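Long-range contacts in 3,4-dihydroxybenzoate decarboxylase (Enterobacter cloacae, PDB 5NY5), which catalyses the decarboxylation of 3,4-dihydroxybenzoate and, in reverse, the para-carboxylation of catechols, as a UbiD-family enzyme dependent on prenylated flavin: residues G366-K371 with I398-E403; Q114-E119 with T310-A315. All coordinates share one frame; numbering follows the deposited sequence.

Contact 1: G366-K371 with I398-E403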
# COMPACT_ATOMS: atom_id res chain seq x y z
N GLY A 366 -20.65 4.67 -12.18
CA GLY A 366 -20.77 4.12 -13.51
C GLY A 366 -20.54 2.63 -13.55
O GLY A 366 -19.55 2.12 -13.02
N ILE A 367 -21.46 1.91 -14.19
CA ILE A 367 -21.38 0.46 -14.33
C ILE A 367 -21.12 0.16 -15.79
O ILE A 367 -21.86 0.60 -16.67
CB ILE A 367 -22.68 -0.23 -13.86
CG1 ILE A 367 -23.22 0.45 -12.60
CG2 ILE A 367 -22.44 -1.71 -13.62
CD1 ILE A 367 -22.31 0.37 -11.40
N LEU A 368 -20.05 -0.60 -16.06
CA LEU A 368 -19.64 -0.90 -17.42
C LEU A 368 -19.71 -2.40 -17.65
O LEU A 368 -19.15 -3.18 -16.88
CB LEU A 368 -18.23 -0.38 -17.70
CG LEU A 368 -18.13 1.04 -18.27
CD1 LEU A 368 -18.69 2.07 -17.31
CD2 LEU A 368 -16.69 1.36 -18.63
N GLN A 369 -20.39 -2.80 -18.72
CA GLN A 369 -20.54 -4.19 -19.10
C GLN A 369 -19.69 -4.43 -20.33
O GLN A 369 -19.99 -3.92 -21.41
CB GLN A 369 -22.01 -4.53 -19.37
CG GLN A 369 -22.28 -6.01 -19.54
CD GLN A 369 -23.72 -6.28 -19.90
OE1 GLN A 369 -24.27 -5.66 -20.81
NE2 GLN A 369 -24.34 -7.21 -19.18
N VAL A 370 -18.62 -5.21 -20.17
CA VAL A 370 -17.70 -5.50 -21.26
C VAL A 370 -17.75 -6.99 -21.55
O VAL A 370 -18.24 -7.80 -20.76
CB VAL A 370 -16.26 -5.06 -20.94
CG1 VAL A 370 -16.22 -3.57 -20.68
CG2 VAL A 370 -15.72 -5.83 -19.75
N LYS A 371 -17.22 -7.36 -22.72
CA LYS A 371 -17.15 -8.75 -23.15
C LYS A 371 -15.74 -9.02 -23.66
O LYS A 371 -15.36 -8.50 -24.71
CB LYS A 371 -18.19 -9.05 -24.23
CG LYS A 371 -18.17 -10.48 -24.73
CD LYS A 371 -19.18 -10.68 -25.86
CE LYS A 371 -19.20 -12.12 -26.34
NZ LYS A 371 -20.06 -12.28 -27.55
N ILE A 398 -16.17 3.34 -10.62
CA ILE A 398 -16.50 2.51 -11.76
C ILE A 398 -16.53 1.06 -11.31
O ILE A 398 -15.66 0.63 -10.54
CB ILE A 398 -15.49 2.69 -12.91
CG1 ILE A 398 -15.46 4.14 -13.38
CG2 ILE A 398 -15.81 1.76 -14.07
CD1 ILE A 398 -16.76 4.62 -13.95
N ILE A 399 -17.51 0.31 -11.78
CA ILE A 399 -17.56 -1.13 -11.58
C ILE A 399 -17.59 -1.79 -12.95
O ILE A 399 -18.43 -1.44 -13.79
CB ILE A 399 -18.78 -1.56 -10.73
CG1 ILE A 399 -18.66 -0.97 -9.33
CG2 ILE A 399 -18.87 -3.06 -10.66
CD1 ILE A 399 -19.84 -1.24 -8.44
N LEU A 400 -16.67 -2.72 -13.18
CA LEU A 400 -16.58 -3.47 -14.42
C LEU A 400 -17.15 -4.87 -14.21
O LEU A 400 -16.75 -5.57 -13.29
CB LEU A 400 -15.12 -3.57 -14.88
CG LEU A 400 -14.32 -2.28 -15.03
CD1 LEU A 400 -12.84 -2.57 -15.02
CD2 LEU A 400 -14.71 -1.58 -16.32
N VAL A 401 -18.08 -5.27 -15.08
CA VAL A 401 -18.67 -6.60 -15.04
C VAL A 401 -18.71 -7.16 -16.45
O VAL A 401 -18.56 -6.44 -17.44
CB VAL A 401 -20.09 -6.59 -14.42
CG1 VAL A 401 -20.05 -6.10 -12.99
CG2 VAL A 401 -21.01 -5.74 -15.25
N ASP A 402 -18.94 -8.47 -16.54
CA ASP A 402 -18.98 -9.17 -17.82
C ASP A 402 -20.40 -9.15 -18.40
O ASP A 402 -21.34 -8.63 -17.80
CB ASP A 402 -18.49 -10.61 -17.66
CG ASP A 402 -17.04 -10.68 -17.24
OD1 ASP A 402 -16.17 -10.29 -18.05
OD2 ASP A 402 -16.77 -11.13 -16.11
N GLU A 403 -20.54 -9.73 -19.59
CA GLU A 403 -21.81 -9.66 -20.31
C GLU A 403 -22.90 -10.53 -19.71
O GLU A 403 -24.06 -10.38 -20.08
CB GLU A 403 -21.59 -10.04 -21.78
CG GLU A 403 -21.23 -11.50 -22.02
CD GLU A 403 -19.76 -11.79 -21.81
OE1 GLU A 403 -19.11 -11.06 -21.03
OE2 GLU A 403 -19.24 -12.74 -22.42
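Gly366 hands its carbonyl oxygen to Ile399 N (3.0 Å) and takes its place in a parallel ladder in which each residue of 366-369 pairs with the one 32 positions later. The CD1 methyl of Ile398 lies over the glycine, 4.1 Å from Gly366 CA. Ile367 puts its side chain on the other face, next to Ile399; the two run side by side in the same direction, and Ile367 CD1 rests 4.1 Å from Ile399 CB. Leu368 is gripped through both backbone groups: its N reaches Ile399 O at 2.9 Å, nearly straight at 173°, and its O accepts from Val401 N. Its side chain returns to the face of Ile398, where Leu368 CB meets Leu400 CD2 at 4.0 Å. Gln369 holds CG anti to its backbone N (chi1 -170°) and stretches alongside Asp402 and Glu403, which brings Gln369 CG to 3.3 Å from Asp402 O; the amide NE2 makes a weak bond to Val405 O. Val370 N adds a further rung on Val401 O. At Lys371 the extended chain passes over the carboxylate of Glu403, with Lys371 CG 3.4 Å from Glu403 OE2, while NZ stays 5.2 Å from that oxygen. Helix 380-391 packs on the face of Leu368, Ile398 and Leu400, and helix 410-419 on that of Ile367, Ile399 and Val401, an alpha/beta sandwich built round a right-handed beta-alpha-beta crossover. Chemically, the pairing rests on four buried backbone bonds with aliphatic packing on both faces; the one opposite-charge pair, Lys371 and Glu403 at the exposed rim, probably adds only a diffuse attraction.

Contact 2: Q114-E119 with T310-A315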
# COMPACT_ATOMS: atom_id res chain seq x y z
N GLN A 114 -50.86 29.09 -33.42
CA GLN A 114 -50.52 27.69 -33.20
C GLN A 114 -49.74 27.49 -31.90
O GLN A 114 -48.99 26.52 -31.76
CB GLN A 114 -49.72 27.14 -34.38
CG GLN A 114 -50.52 26.82 -35.63
CD GLN A 114 -49.62 26.27 -36.73
OE1 GLN A 114 -48.90 27.03 -37.38
NE2 GLN A 114 -49.65 24.96 -36.92
N ALA A 115 -49.91 28.40 -30.95
CA ALA A 115 -49.17 28.41 -29.69
C ALA A 115 -50.15 28.21 -28.54
O ALA A 115 -50.58 29.18 -27.90
CB ALA A 115 -48.39 29.72 -29.51
N PRO A 116 -50.51 26.96 -28.24
CA PRO A 116 -51.38 26.71 -27.08
C PRO A 116 -50.84 27.28 -25.79
O PRO A 116 -51.62 27.62 -24.89
CB PRO A 116 -51.45 25.18 -27.03
CG PRO A 116 -51.15 24.74 -28.41
CD PRO A 116 -50.18 25.72 -28.96
N CYS A 117 -49.51 27.42 -25.68
CA CYS A 117 -48.93 27.97 -24.47
C CYS A 117 -49.45 29.37 -24.18
O CYS A 117 -49.53 29.77 -23.02
CB CYS A 117 -47.40 27.98 -24.57
SG CYS A 117 -46.72 29.24 -25.66
N GLN A 118 -49.83 30.13 -25.22
CA GLN A 118 -50.28 31.50 -25.05
C GLN A 118 -51.80 31.62 -25.04
O GLN A 118 -52.34 32.67 -25.43
CB GLN A 118 -49.67 32.39 -26.14
CG GLN A 118 -48.17 32.52 -26.03
CD GLN A 118 -47.58 33.48 -27.05
OE1 GLN A 118 -48.27 33.94 -27.95
NE2 GLN A 118 -46.30 33.78 -26.90
N GLU A 119 -52.51 30.58 -24.60
CA GLU A 119 -53.96 30.68 -24.45
C GLU A 119 -54.35 31.61 -23.31
O GLU A 119 -55.47 32.13 -23.30
CB GLU A 119 -54.57 29.30 -24.23
CG GLU A 119 -54.60 28.42 -25.47
CD GLU A 119 -54.94 26.98 -25.16
OE1 GLU A 119 -55.13 26.66 -23.97
OE2 GLU A 119 -55.00 26.16 -26.10
N THR A 310 -47.40 33.04 -18.99
CA THR A 310 -48.13 32.60 -20.17
C THR A 310 -48.40 31.11 -20.06
O THR A 310 -47.47 30.33 -19.87
CB THR A 310 -47.32 32.93 -21.43
OG1 THR A 310 -47.60 34.28 -21.85
CG2 THR A 310 -47.64 31.99 -22.56
N MSE A 311 -49.67 30.73 -20.17
CA MSE A 311 -50.06 29.33 -20.00
C MSE A 311 -51.31 28.97 -20.79
O MSE A 311 -52.08 29.85 -21.19
CB MSE A 311 -50.28 29.03 -18.51
CG MSE A 311 -51.29 29.94 -17.83
SE MSE A 311 -51.31 29.67 -15.89
CE MSE A 311 -53.04 28.78 -15.72
N ARG A 312 -51.50 27.68 -21.05
CA ARG A 312 -52.70 27.23 -21.73
C ARG A 312 -53.85 27.07 -20.73
O ARG A 312 -53.68 27.21 -19.52
CB ARG A 312 -52.46 25.92 -22.48
CG ARG A 312 -51.28 25.09 -22.01
CD ARG A 312 -51.40 23.67 -22.55
NE ARG A 312 -50.60 23.43 -23.75
CZ ARG A 312 -50.81 22.42 -24.59
NH1 ARG A 312 -50.03 22.26 -25.65
NH2 ARG A 312 -51.80 21.57 -24.38
N ASN A 313 -55.03 26.78 -21.27
CA ASN A 313 -56.21 26.60 -20.44
C ASN A 313 -56.03 25.39 -19.53
O ASN A 313 -55.73 24.29 -19.99
CB ASN A 313 -57.45 26.42 -21.32
CG ASN A 313 -57.82 27.68 -22.07
OD1 ASN A 313 -57.44 28.78 -21.68
ND2 ASN A 313 -58.58 27.53 -23.15
N HIS A 314 -56.23 25.62 -18.23
CA HIS A 314 -56.05 24.59 -17.20
C HIS A 314 -54.62 24.04 -17.24
O HIS A 314 -54.38 22.84 -17.37
CB HIS A 314 -57.09 23.47 -17.36
CG HIS A 314 -57.34 22.71 -16.10
ND1 HIS A 314 -57.88 21.44 -16.10
CD2 HIS A 314 -57.14 23.03 -14.80
CE1 HIS A 314 -57.99 21.01 -14.85
NE2 HIS A 314 -57.55 21.96 -14.05
N ALA A 315 -53.67 24.96 -17.13
CA ALA A 315 -52.27 24.63 -17.34
C ALA A 315 -51.76 23.66 -16.28
O ALA A 315 -52.00 23.85 -15.08
CB ALA A 315 -51.42 25.90 -17.33
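Glu119 reaches across to the start of the 312-315 loop and takes the backbone N-H of Asn313 on OE1, at 2.7 Å and 174°, with the donor nearly in line with the C-O bond of the carboxylate. An extended chain carries the carboxylate that far. On the way its CB passes 3.7 Å from Arg312 CA, and OE1 also lies close to Arg312 CB and to the side-chain amide of Asn313. The charged groups of Glu119 and Arg312 do not meet: Glu119 OE1 and Arg312 NE are 5.6 Å apart, with the two planes turned 40° from each other. Arg312 bends at chi3 (98°) and runs alongside Pro116, whose CB sits over one guanidinium face near its rim, 3.5 Å from Arg312 NH1. Ala261 O accepts a hydrogen bond from Arg312 NE, while Asp7 and Glu262 make only long, weak ion pairs with this group. Thr310 and Cys117 contribute equally after these two; the CG2 methyl of Thr310, anti to the backbone N, touches Gln118 CG at 3.6 Å and comes close to the carbonyl oxygen of Cys117. The short 3-10 turn at 116-117 thus lies against the end of strand 303-311, with the Cys117 carbonyl oxygen set against the backbone of Met311 and the Pro116 carbonyl oxygen against Arg312 CB; the Glu119 bond is the polar tie between the two segments. The contact sits in the antiparallel sheet of the Rift-related domain: strand 120-123 continues from Glu119 to pair with 303-311, strand 263-269 flanks that strand too, and Val248 of strand 246-249 touches Cys117 and Gln118.

How the contacts relate
Following the chain from the N terminus, the loop after strand 108-110 reaches residues 114-119 first, and contact 2 closes there nearly two hundred residues later, when 310-315 returns along the end of strand 303-311. That long closure gathers much of the Rift-related domain, including the residues known to bind prenylated FMN and manganese. Only after it does contact 1 open, a short loop of 26 intervening residues that contains helix 380-391 within the C-terminal domain. The two loops therefore neither nest nor cross: they follow in series, on opposite sides of the chain's centre, with centres 46 Å apart, and helix 324-346 lies between them in sequence.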